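PDB 4OFQ: putative cell surface protein from Streptococcus pyogenes, which probably acts as a cell-surface adhesin of the antigen I/II family, here represented by its calcium-binding C-terminal domain. Local coordinates for residues A[67-72]-A[169-174]; A[100-105]-A[127-132]; A[119-124]-A[178-183]. All blocks are in the same frame, centred on the assembly; numbering follows the deposited sequence.

Interaction 1 (A[67-72]-A[169-174]); sequences VDDYKD and QTYQID. With CA (calcium ion), chain C.
D69 and Y171 project from the same face of the sheet, and there CG of D69, anti to the backbone N (chi1 -178°), and CG of Y171, anti to the carbonyl carbon (chi1 -62°), bring carboxylate and ring side by side, their planes 43° apart. OD2 of D69 comes to the ring edge near its plane, 3.9 Å from CE2 of Y171. V67 takes the same edge further down, with its CG1 3.8 Å from Y171 CD2. Their strands, 64-70 and 164-174, pair antiparallel. V67 with Y171 and D69 with Q169 are the hydrogen-bonded pairs, and the shortest of their four bonds runs from D69 N to Q169 O at 2.7 Å. Between them D68 and T170 form a non-hydrogen-bonded pair whose side chains cross on the other face, D68 OD2 lying 3.8 Å from the methyl CG2 of T170; their polar ends turn to K18 and to Y66. At the end of the pairing, D69 OD1 and Y70 O each bind calcium at 2.4 Å, with a water, V124 O and E126 O as the other ligands. D69 OD2 in turn probably accepts from the backbone N of V124. With one oxygen on the metal and the other on a neighbouring ligand's amide, the carboxylate has its rotation fixed, and it is presumably ionised, the calcium balancing its charge within a buried stretch of sheet.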
loop_
_atom_site.group_PDB
_atom_site.type_symbol
_atom_site.label_atom_id
_atom_site.label_comp_id
_atom_site.label_asym_id
_atom_site.label_seq_id
_atom_site.Cartn_x
_atom_site.Cartn_y
_atom_site.Cartn_z
ATOM N N VAL A 67 7.952 -6.071 -20.720
ATOM C CA VAL A 67 7.550 -7.006 -19.669
ATOM C C VAL A 67 7.424 -6.259 -18.358
ATOM O O VAL A 67 8.275 -5.437 -18.029
ATOM C CB VAL A 67 8.596 -8.161 -19.491
ATOM C CG1 VAL A 67 8.364 -8.938 -18.197
ATOM C CG2 VAL A 67 8.550 -9.126 -20.674
ATOM N N ASP A 68 6.356 -6.521 -17.614
ATOM C CA ASP A 68 6.298 -6.022 -16.263
ATOM C C ASP A 68 6.302 -7.216 -15.342
ATOM O O ASP A 68 5.350 -7.990 -15.313
ATOM C CB ASP A 68 5.062 -5.168 -16.003
ATOM C CG ASP A 68 5.074 -4.566 -14.603
ATOM O OD1 ASP A 68 4.987 -5.341 -13.630
ATOM O OD2 ASP A 68 5.184 -3.330 -14.489
ATOM N N ASP A 69 7.393 -7.354 -14.599
ATOM C CA ASP A 69 7.592 -8.445 -13.664
ATOM C C ASP A 69 7.286 -7.938 -12.257
ATOM O O ASP A 69 8.134 -7.327 -11.593
ATOM C CB ASP A 69 9.045 -8.944 -13.770
ATOM C CG ASP A 69 9.344 -10.116 -12.858
ATOM O OD1 ASP A 69 8.512 -10.443 -11.989
ATOM O OD2 ASP A 69 10.438 -10.710 -13.000
ATOM N N TYR A 70 6.064 -8.185 -11.808
ATOM C CA TYR A 70 5.652 -7.803 -10.461
ATOM C C TYR A 70 5.934 -8.966 -9.527
ATOM O O TYR A 70 5.936 -10.123 -9.962
ATOM C CB TYR A 70 4.161 -7.454 -10.429
ATOM C CG TYR A 70 3.248 -8.587 -10.890
ATOM C CD1 TYR A 70 2.901 -8.730 -12.232
ATOM C CD2 TYR A 70 2.733 -9.506 -9.984
ATOM C CE1 TYR A 70 2.078 -9.771 -12.660
ATOM C CE2 TYR A 70 1.902 -10.544 -10.399
ATOM C CZ TYR A 70 1.576 -10.664 -11.739
ATOM O OH TYR A 70 0.738 -11.690 -12.140
ATOM N N LYS A 71 6.187 -8.671 -8.251
ATOM C CA LYS A 71 6.377 -9.741 -7.266
ATOM C C LYS A 71 5.036 -10.426 -7.010
ATOM O O LYS A 71 4.141 -9.855 -6.367
ATOM C CB LYS A 71 6.929 -9.180 -5.963
ATOM C CG LYS A 71 7.123 -10.228 -4.884
ATOM C CD LYS A 71 7.925 -9.649 -3.736
ATOM C CE LYS A 71 7.946 -10.585 -2.537
ATOM N NZ LYS A 71 8.740 -9.968 -1.418
ATOM N N ASP A 72 4.893 -11.649 -7.498
ATOM C CA ASP A 72 3.569 -12.267 -7.512
ATOM C C ASP A 72 3.071 -12.752 -6.141
ATOM O O ASP A 72 1.903 -13.080 -5.991
ATOM C CB ASP A 72 3.450 -13.343 -8.615
ATOM C CG ASP A 72 4.297 -14.583 -8.349
ATOM O OD1 ASP A 72 4.525 -14.950 -7.176
ATOM O OD2 ASP A 72 4.718 -15.212 -9.342
ATOM N N GLN A 169 9.546 -4.740 -11.588
ATOM C CA GLN A 169 10.663 -4.489 -12.499
ATOM C C GLN A 169 10.180 -4.692 -13.936
ATOM O O GLN A 169 9.463 -5.641 -14.223
ATOM C CB GLN A 169 11.821 -5.444 -12.190
ATOM C CG GLN A 169 13.101 -5.158 -12.979
ATOM C CD GLN A 169 14.221 -6.119 -12.664
ATOM O OE1 GLN A 169 14.015 -7.144 -12.021
ATOM N NE2 GLN A 169 15.424 -5.795 -13.127
ATOM N N THR A 170 10.558 -3.795 -14.830
ATOM C CA THR A 170 10.287 -4.015 -16.244
ATOM C C THR A 170 11.521 -4.490 -17.018
ATOM O O THR A 170 12.655 -4.363 -16.564
ATOM C CB THR A 170 9.700 -2.756 -16.898
ATOM O OG1 THR A 170 10.679 -1.713 -16.884
ATOM C CG2 THR A 170 8.459 -2.298 -16.122
ATOM N N TYR A 171 11.259 -5.079 -18.179
ATOM C CA TYR A 171 12.267 -5.491 -19.124
ATOM C C TYR A 171 11.780 -5.066 -20.495
ATOM O O TYR A 171 10.581 -4.917 -20.727
ATOM C CB TYR A 171 12.415 -7.005 -19.126
ATOM C CG TYR A 171 12.852 -7.605 -17.813
ATOM C CD1 TYR A 171 14.162 -7.483 -17.384
ATOM C CD2 TYR A 171 11.972 -8.336 -17.027
ATOM C CE1 TYR A 171 14.571 -8.052 -16.199
ATOM C CE2 TYR A 171 12.380 -8.902 -15.830
ATOM C CZ TYR A 171 13.681 -8.754 -15.426
ATOM O OH TYR A 171 14.112 -9.310 -14.242
ATOM N N GLN A 172 12.717 -4.910 -21.412
ATOM C CA GLN A 172 12.413 -4.497 -22.771
ATOM C C GLN A 172 13.198 -5.419 -23.692
ATOM O O GLN A 172 14.390 -5.649 -23.463
ATOM C CB GLN A 172 12.899 -3.066 -22.907
ATOM C CG GLN A 172 12.707 -2.387 -24.209
ATOM C CD GLN A 172 13.104 -0.928 -24.102
ATOM O OE1 GLN A 172 12.819 -0.270 -23.091
ATOM N NE2 GLN A 172 13.766 -0.416 -25.129
ATOM N N ILE A 173 12.535 -5.983 -24.705
ATOM C CA ILE A 173 13.221 -6.844 -25.664
ATOM C C ILE A 173 12.983 -6.301 -27.064
ATOM O O ILE A 173 11.864 -6.365 -27.578
ATOM C CB ILE A 173 12.753 -8.322 -25.598
ATOM C CG1 ILE A 173 12.801 -8.853 -24.160
ATOM C CG2 ILE A 173 13.586 -9.197 -26.543
ATOM C CD1 ILE A 173 12.181 -10.241 -24.014
ATOM N N ASP A 174 14.041 -5.753 -27.659
ATOM C CA ASP A 174 13.970 -5.120 -28.963
ATOM C C ASP A 174 14.838 -5.915 -29.928
ATOM O O ASP A 174 16.010 -6.174 -29.649
ATOM C CB ASP A 174 14.508 -3.688 -28.897
ATOM C CG ASP A 174 13.911 -2.885 -27.755
ATOM O OD1 ASP A 174 12.703 -3.051 -27.481
ATOM O OD2 ASP A 174 14.652 -2.080 -27.144
HETATM CA CA CA C . 6.887 -11.966 -11.235
HETATM O O HOH W 1 7.058 -12.941 -9.090
#

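Interaction 2 (A[100-105]-A[127-132]); sequences RHVLSQ and FYMWVA
The rings of H101 and Y128 lie nearly flat on one another in an offset stack, centroids 4.0 Å apart and planes at 5°. The overlap is slid so that Y128 OH sits over the rim of one imidazole face, while L103 CD2 lies against the opposite face and F127 O meets the imidazole edge in plane. Both polar ends have partners beyond the pair: H101 NE2 is hydrogen-bonded to Y70 OH, and Y128 OH to G77 O. On the other face of the sheet V102 and F127 run side by side. CG of F127 stands between its backbone N and carbonyl carbon (chi1 59°), which brings the ring face against V102. V102 CB sits over that face, 3.9 Å from the centroid and 15° off the normal, a CH-pi contact. Q105 approaches the same ring differently, its CG at the edge 3.7 Å from F127 CE1 and its amide steeply turned to the ring plane. I116 of helix 110-119 also packs on F127. Backbone hydrogen bonds join R100 with M129 and V102 with F127, leaving the stacked residues as the non-hydrogen-bonded pair between them. This is cross-strand pairing in an antiparallel ladder, here joining edge strand 97-102 to strand 127-132 in the mixed sheet of the beta-sandwich.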
loop_
_atom_site.group_PDB
_atom_site.type_symbol
_atom_site.label_atom_id
_atom_site.label_comp_id
_atom_site.label_asym_id
_atom_site.label_seq_id
_atom_site.Cartn_x
_atom_site.Cartn_y
_atom_site.Cartn_z
ATOM N N ARG A 100 -0.484 -9.918 -22.667
ATOM C CA ARG A 100 -0.520 -11.315 -22.237
ATOM C C ARG A 100 -0.189 -11.442 -20.757
ATOM O O ARG A 100 0.894 -11.042 -20.316
ATOM C CB ARG A 100 0.463 -12.172 -23.068
ATOM C CG ARG A 100 0.053 -12.376 -24.518
ATOM C CD ARG A 100 1.182 -13.083 -25.269
ATOM N NE ARG A 100 0.867 -13.307 -26.674
ATOM C CZ ARG A 100 0.544 -14.490 -27.184
ATOM N NH1 ARG A 100 0.488 -15.568 -26.404
ATOM N NH2 ARG A 100 0.272 -14.594 -28.475
ATOM N N HIS A 101 -1.120 -11.993 -19.985
ATOM C CA HIS A 101 -0.862 -12.211 -18.574
ATOM C C HIS A 101 -0.260 -13.602 -18.487
ATOM O O HIS A 101 -0.971 -14.606 -18.630
ATOM C CB HIS A 101 -2.148 -12.114 -17.745
ATOM C CG HIS A 101 -1.904 -12.027 -16.268
ATOM N ND1 HIS A 101 -2.918 -12.098 -15.341
ATOM C CD2 HIS A 101 -0.755 -11.889 -15.560
ATOM C CE1 HIS A 101 -2.412 -11.990 -14.125
ATOM N NE2 HIS A 101 -1.101 -11.860 -14.230
ATOM N N VAL A 102 1.052 -13.669 -18.295
ATOM C CA VAL A 102 1.737 -14.959 -18.276
ATOM C C VAL A 102 1.899 -15.489 -16.849
ATOM O O VAL A 102 2.689 -14.957 -16.064
ATOM C CB VAL A 102 3.101 -14.872 -18.958
ATOM C CG1 VAL A 102 3.779 -16.238 -18.945
ATOM C CG2 VAL A 102 2.924 -14.354 -20.383
ATOM N N LEU A 103 1.159 -16.543 -16.515
ATOM C CA LEU A 103 1.141 -17.031 -15.136
ATOM C C LEU A 103 2.283 -18.013 -14.881
ATOM O O LEU A 103 2.679 -18.250 -13.737
ATOM C CB LEU A 103 -0.219 -17.652 -14.787
ATOM C CG LEU A 103 -1.410 -16.685 -14.885
ATOM C CD1 LEU A 103 -2.727 -17.384 -14.525
ATOM C CD2 LEU A 103 -1.189 -15.433 -14.010
ATOM N N SER A 104 2.809 -18.573 -15.961
ATOM C CA SER A 104 3.899 -19.537 -15.900
ATOM C C SER A 104 4.481 -19.668 -17.301
ATOM O O SER A 104 3.756 -19.591 -18.287
ATOM C CB SER A 104 3.397 -20.894 -15.415
ATOM O OG SER A 104 4.361 -21.916 -15.656
ATOM N N GLN A 105 5.791 -19.863 -17.407
ATOM C CA GLN A 105 6.375 -20.007 -18.729
ATOM C C GLN A 105 6.326 -21.440 -19.241
ATOM O O GLN A 105 6.736 -21.693 -20.369
ATOM C CB GLN A 105 7.822 -19.495 -18.769
ATOM C CG GLN A 105 7.945 -18.018 -18.489
ATOM C CD GLN A 105 9.274 -17.467 -18.948
ATOM O OE1 GLN A 105 9.633 -17.599 -20.113
ATOM N NE2 GLN A 105 10.013 -16.846 -18.034
ATOM N N PHE A 127 4.153 -12.665 -14.855
ATOM C CA PHE A 127 4.457 -11.356 -15.396
ATOM C C PHE A 127 3.437 -10.994 -16.468
ATOM O O PHE A 127 2.680 -11.854 -16.924
ATOM C CB PHE A 127 5.897 -11.317 -15.945
ATOM C CG PHE A 127 6.171 -12.316 -17.035
ATOM C CD1 PHE A 127 6.532 -13.620 -16.722
ATOM C CD2 PHE A 127 6.123 -11.936 -18.381
ATOM C CE1 PHE A 127 6.818 -14.548 -17.747
ATOM C CE2 PHE A 127 6.413 -12.855 -19.408
ATOM C CZ PHE A 127 6.755 -14.153 -19.081
ATOM N N TYR A 128 3.375 -9.715 -16.823
ATOM C CA TYR A 128 2.655 -9.304 -18.015
ATOM C C TYR A 128 3.656 -9.005 -19.102
ATOM O O TYR A 128 4.747 -8.499 -18.829
ATOM C CB TYR A 128 1.874 -8.025 -17.780
ATOM C CG TYR A 128 0.557 -8.226 -17.095
ATOM C CD1 TYR A 128 0.461 -8.150 -15.712
ATOM C CD2 TYR A 128 -0.596 -8.494 -17.835
ATOM C CE1 TYR A 128 -0.769 -8.326 -15.073
ATOM C CE2 TYR A 128 -1.820 -8.670 -17.207
ATOM C CZ TYR A 128 -1.889 -8.585 -15.830
ATOM O OH TYR A 128 -3.089 -8.760 -15.193
ATOM N N MET A 129 3.286 -9.322 -20.336
ATOM C CA MET A 129 4.088 -8.900 -21.470
ATOM C C MET A 129 3.207 -8.209 -22.501
ATOM O O MET A 129 2.032 -8.555 -22.643
ATOM C CB MET A 129 4.911 -10.063 -22.061
ATOM C CG MET A 129 4.121 -11.216 -22.655
ATOM S SD MET A 129 5.169 -12.653 -23.035
ATOM C CE MET A 129 6.455 -11.926 -24.053
ATOM N N TRP A 130 3.759 -7.195 -23.167
ATOM C CA TRP A 130 3.071 -6.524 -24.270
ATOM C C TRP A 130 3.897 -6.754 -25.537
ATOM O O TRP A 130 5.112 -6.505 -25.552
ATOM C CB TRP A 130 2.932 -5.026 -23.991
ATOM C CG TRP A 130 1.908 -4.700 -22.971
ATOM C CD1 TRP A 130 0.607 -4.376 -23.199
ATOM C CD2 TRP A 130 2.082 -4.689 -21.544
ATOM N NE1 TRP A 130 -0.036 -4.141 -22.004
ATOM C CE2 TRP A 130 0.847 -4.327 -20.975
ATOM C CE3 TRP A 130 3.169 -4.932 -20.696
ATOM C CZ2 TRP A 130 0.656 -4.219 -19.589
ATOM C CZ3 TRP A 130 2.973 -4.820 -19.311
ATOM C CH2 TRP A 130 1.731 -4.460 -18.784
ATOM N N VAL A 131 3.256 -7.270 -26.587
ATOM C CA VAL A 131 3.969 -7.657 -27.806
ATOM C C VAL A 131 3.437 -6.850 -28.972
ATOM O O VAL A 131 2.226 -6.813 -29.200
ATOM C CB VAL A 131 3.780 -9.163 -28.119
ATOM C CG1 VAL A 131 4.543 -9.561 -29.405
ATOM C CG2 VAL A 131 4.221 -10.015 -26.925
ATOM N N ALA A 132 4.317 -6.176 -29.705
ATOM C CA ALA A 132 3.854 -5.457 -30.895
ATOM C C ALA A 132 3.219 -6.428 -31.897
ATOM O O ALA A 132 3.879 -7.367 -32.352
ATOM C CB ALA A 132 5.005 -4.713 -31.547
#

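Interaction 3 (A[119-124]-A[178-183]). With CA (calcium ion), chain C.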
loop_
_atom_site.group_PDB
_atom_site.type_symbol
_atom_site.label_atom_id
_atom_site.label_comp_id
_atom_site.label_asym_id
_atom_site.label_seq_id
_atom_site.Cartn_x
_atom_site.Cartn_y
_atom_site.Cartn_z
ATOM N N SER A 119 17.040 -13.593 -25.058
ATOM C CA SER A 119 17.207 -12.150 -24.860
ATOM C C SER A 119 18.206 -11.753 -23.769
ATOM O O SER A 119 18.728 -10.639 -23.780
ATOM C CB SER A 119 15.861 -11.514 -24.540
ATOM O OG SER A 119 15.445 -11.894 -23.243
ATOM N N GLY A 120 18.460 -12.648 -22.821
ATOM C CA GLY A 120 19.284 -12.302 -21.675
ATOM C C GLY A 120 18.413 -11.931 -20.489
ATOM O O GLY A 120 18.887 -11.837 -19.358
ATOM N N ILE A 121 17.123 -11.741 -20.763
ATOM C CA ILE A 121 16.125 -11.320 -19.779
ATOM C C ILE A 121 15.549 -12.511 -19.009
ATOM O O ILE A 121 15.351 -13.586 -19.568
ATOM C CB ILE A 121 14.991 -10.512 -20.488
ATOM C CG1 ILE A 121 15.266 -9.010 -20.428
ATOM C CG2 ILE A 121 13.617 -10.831 -19.926
ATOM C CD1 ILE A 121 16.674 -8.646 -19.980
ATOM N N SER A 122 15.274 -12.310 -17.722
ATOM C CA SER A 122 14.853 -13.404 -16.858
ATOM C C SER A 122 13.721 -13.010 -15.907
ATOM O O SER A 122 13.962 -12.782 -14.717
ATOM C CB SER A 122 16.050 -13.897 -16.040
ATOM O OG SER A 122 15.757 -15.112 -15.369
ATOM N N PRO A 123 12.477 -12.940 -16.419
ATOM C CA PRO A 123 11.355 -12.625 -15.524
ATOM C C PRO A 123 11.014 -13.800 -14.613
ATOM O O PRO A 123 10.986 -14.944 -15.060
ATOM C CB PRO A 123 10.204 -12.356 -16.489
ATOM C CG PRO A 123 10.528 -13.149 -17.689
ATOM C CD PRO A 123 12.032 -13.171 -17.803
ATOM N N VAL A 124 10.734 -13.503 -13.349
ATOM C CA VAL A 124 10.480 -14.527 -12.342
ATOM C C VAL A 124 8.990 -14.669 -12.066
ATOM O O VAL A 124 8.290 -13.674 -11.901
ATOM C CB VAL A 124 11.205 -14.173 -11.024
ATOM C CG1 VAL A 124 10.754 -15.068 -9.882
ATOM C CG2 VAL A 124 12.709 -14.271 -11.212
ATOM N N GLY A 178 17.524 -8.213 -25.050
ATOM C CA GLY A 178 16.927 -7.892 -23.760
ATOM C C GLY A 178 17.649 -6.810 -22.963
ATOM O O GLY A 178 18.877 -6.733 -22.964
ATOM N N TYR A 179 16.874 -5.974 -22.272
ATOM C CA TYR A 179 17.427 -4.924 -21.420
ATOM C C TYR A 179 16.684 -4.879 -20.087
ATOM O O TYR A 179 15.485 -5.117 -20.043
ATOM C CB TYR A 179 17.361 -3.565 -22.123
ATOM C CG TYR A 179 18.102 -3.556 -23.438
ATOM C CD1 TYR A 179 19.460 -3.246 -23.489
ATOM C CD2 TYR A 179 17.455 -3.882 -24.625
ATOM C CE1 TYR A 179 20.148 -3.247 -24.687
ATOM C CE2 TYR A 179 18.138 -3.887 -25.840
ATOM C CZ TYR A 179 19.486 -3.570 -25.860
ATOM O OH TYR A 179 20.183 -3.571 -27.050
ATOM N N TYR A 180 17.416 -4.583 -19.014
ATOM C CA TYR A 180 16.910 -4.602 -17.639
ATOM C C TYR A 180 16.512 -3.208 -17.155
ATOM O O TYR A 180 17.253 -2.242 -17.349
ATOM C CB TYR A 180 18.010 -5.122 -16.701
ATOM C CG TYR A 180 18.166 -6.624 -16.651
ATOM C CD1 TYR A 180 17.617 -7.358 -15.609
ATOM C CD2 TYR A 180 18.879 -7.309 -17.629
ATOM C CE1 TYR A 180 17.752 -8.737 -15.551
ATOM C CE2 TYR A 180 19.025 -8.693 -17.574
ATOM C CZ TYR A 180 18.453 -9.399 -16.533
ATOM O OH TYR A 180 18.578 -10.767 -16.460
ATOM N N GLY A 181 15.350 -3.111 -16.514
ATOM C CA GLY A 181 14.937 -1.883 -15.854
ATOM C C GLY A 181 15.342 -1.906 -14.386
ATOM O O GLY A 181 15.826 -2.919 -13.888
ATOM N N ASN A 182 15.152 -0.786 -13.699
ATOM C CA ASN A 182 15.405 -0.699 -12.264
ATOM C C ASN A 182 14.362 -1.450 -11.439
ATOM O O ASN A 182 13.207 -1.594 -11.854
ATOM C CB ASN A 182 15.400 0.765 -11.837
ATOM C CG ASN A 182 14.097 1.452 -12.182
ATOM O OD1 ASN A 182 13.687 1.469 -13.345
ATOM N ND2 ASN A 182 13.408 1.966 -11.167
ATOM N N ILE A 183 14.746 -1.908 -10.254
ATOM C CA ILE A 183 13.769 -2.567 -9.384
ATOM C C ILE A 183 13.117 -1.568 -8.436
ATOM O O ILE A 183 13.773 -1.015 -7.550
ATOM C CB ILE A 183 14.421 -3.713 -8.579
ATOM C CG1 ILE A 183 15.012 -4.744 -9.537
ATOM C CG2 ILE A 183 13.412 -4.391 -7.668
ATOM C CD1 ILE A 183 15.910 -5.765 -8.857
HETATM CA CA CA C . 6.887 -11.966 -11.235
HETATM O O HOH W 1 7.058 -12.941 -9.090
#
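Two hydrogen bonds cross from strand 177-188 to the loop, and both end on carbonyls where helix 110-119 gives way to the loop. G178 N gives to S119 O at 3.0 Å, a bent bond with 133° at the hydrogen. Y180 OH reaches G120 O at 3.1 Å, meeting it in the carbonyl plane, so the phenol ties down the residue where the chain leaves the helix with positive phi. Inside the loop, S119 OG accepts from I121 N at 3.0 Å, which makes an ST turn; the same hydroxyl is hydrogen-bonded to I116 O. The loop leads from the helix to strand 127-132, laid across strands of the mixed sheet of this beta-sandwich adhesin domain.

Apolar contact rests mainly on I121. Its CD1 presses 3.4 Å from CE2 and 3.5 Å from CD2 of Y180, coming obliquely at the ring, and the two side chains slide past each other in opposite directions. The same methyl lies 3.5 Å from Y179 N. I121 sits there with chi1 -94° and chi2 12°, both off the staggered positions, which suggests some strain. G178, having no side chain, lets S119 and I121 settle directly on the strand backbone. Y180 also meets Y171 edge-to-face.

Metal binding belongs to the far end of the loop, where V124 O holds the calcium ion at 2.3 Å and joins the D69 and Y70 ligands of the site.

In the fold
From the N terminus, 67-72, on strand 64-70, is the first of the six segments and waits until 169-174 for its partner in interaction 1, with 96 residues between the two. Interaction 2 nests inside that loop, 100-105 finding 127-132 after a turn, helix 110-119 and the loop behind it. That loop, 119-124, belongs to interaction 3 and reaches forward to 178-183, so interaction 3 crosses both others. Five of the six segments lie on or lead off strands of one mixed sheet, and 119-124 packs on it. Strand 64-70 lies between 127-132 and 164-174; strand 177-188 follows 164-174 in chain and sheet. Calcium ties D69 and Y70 to V124, the end of 119-124.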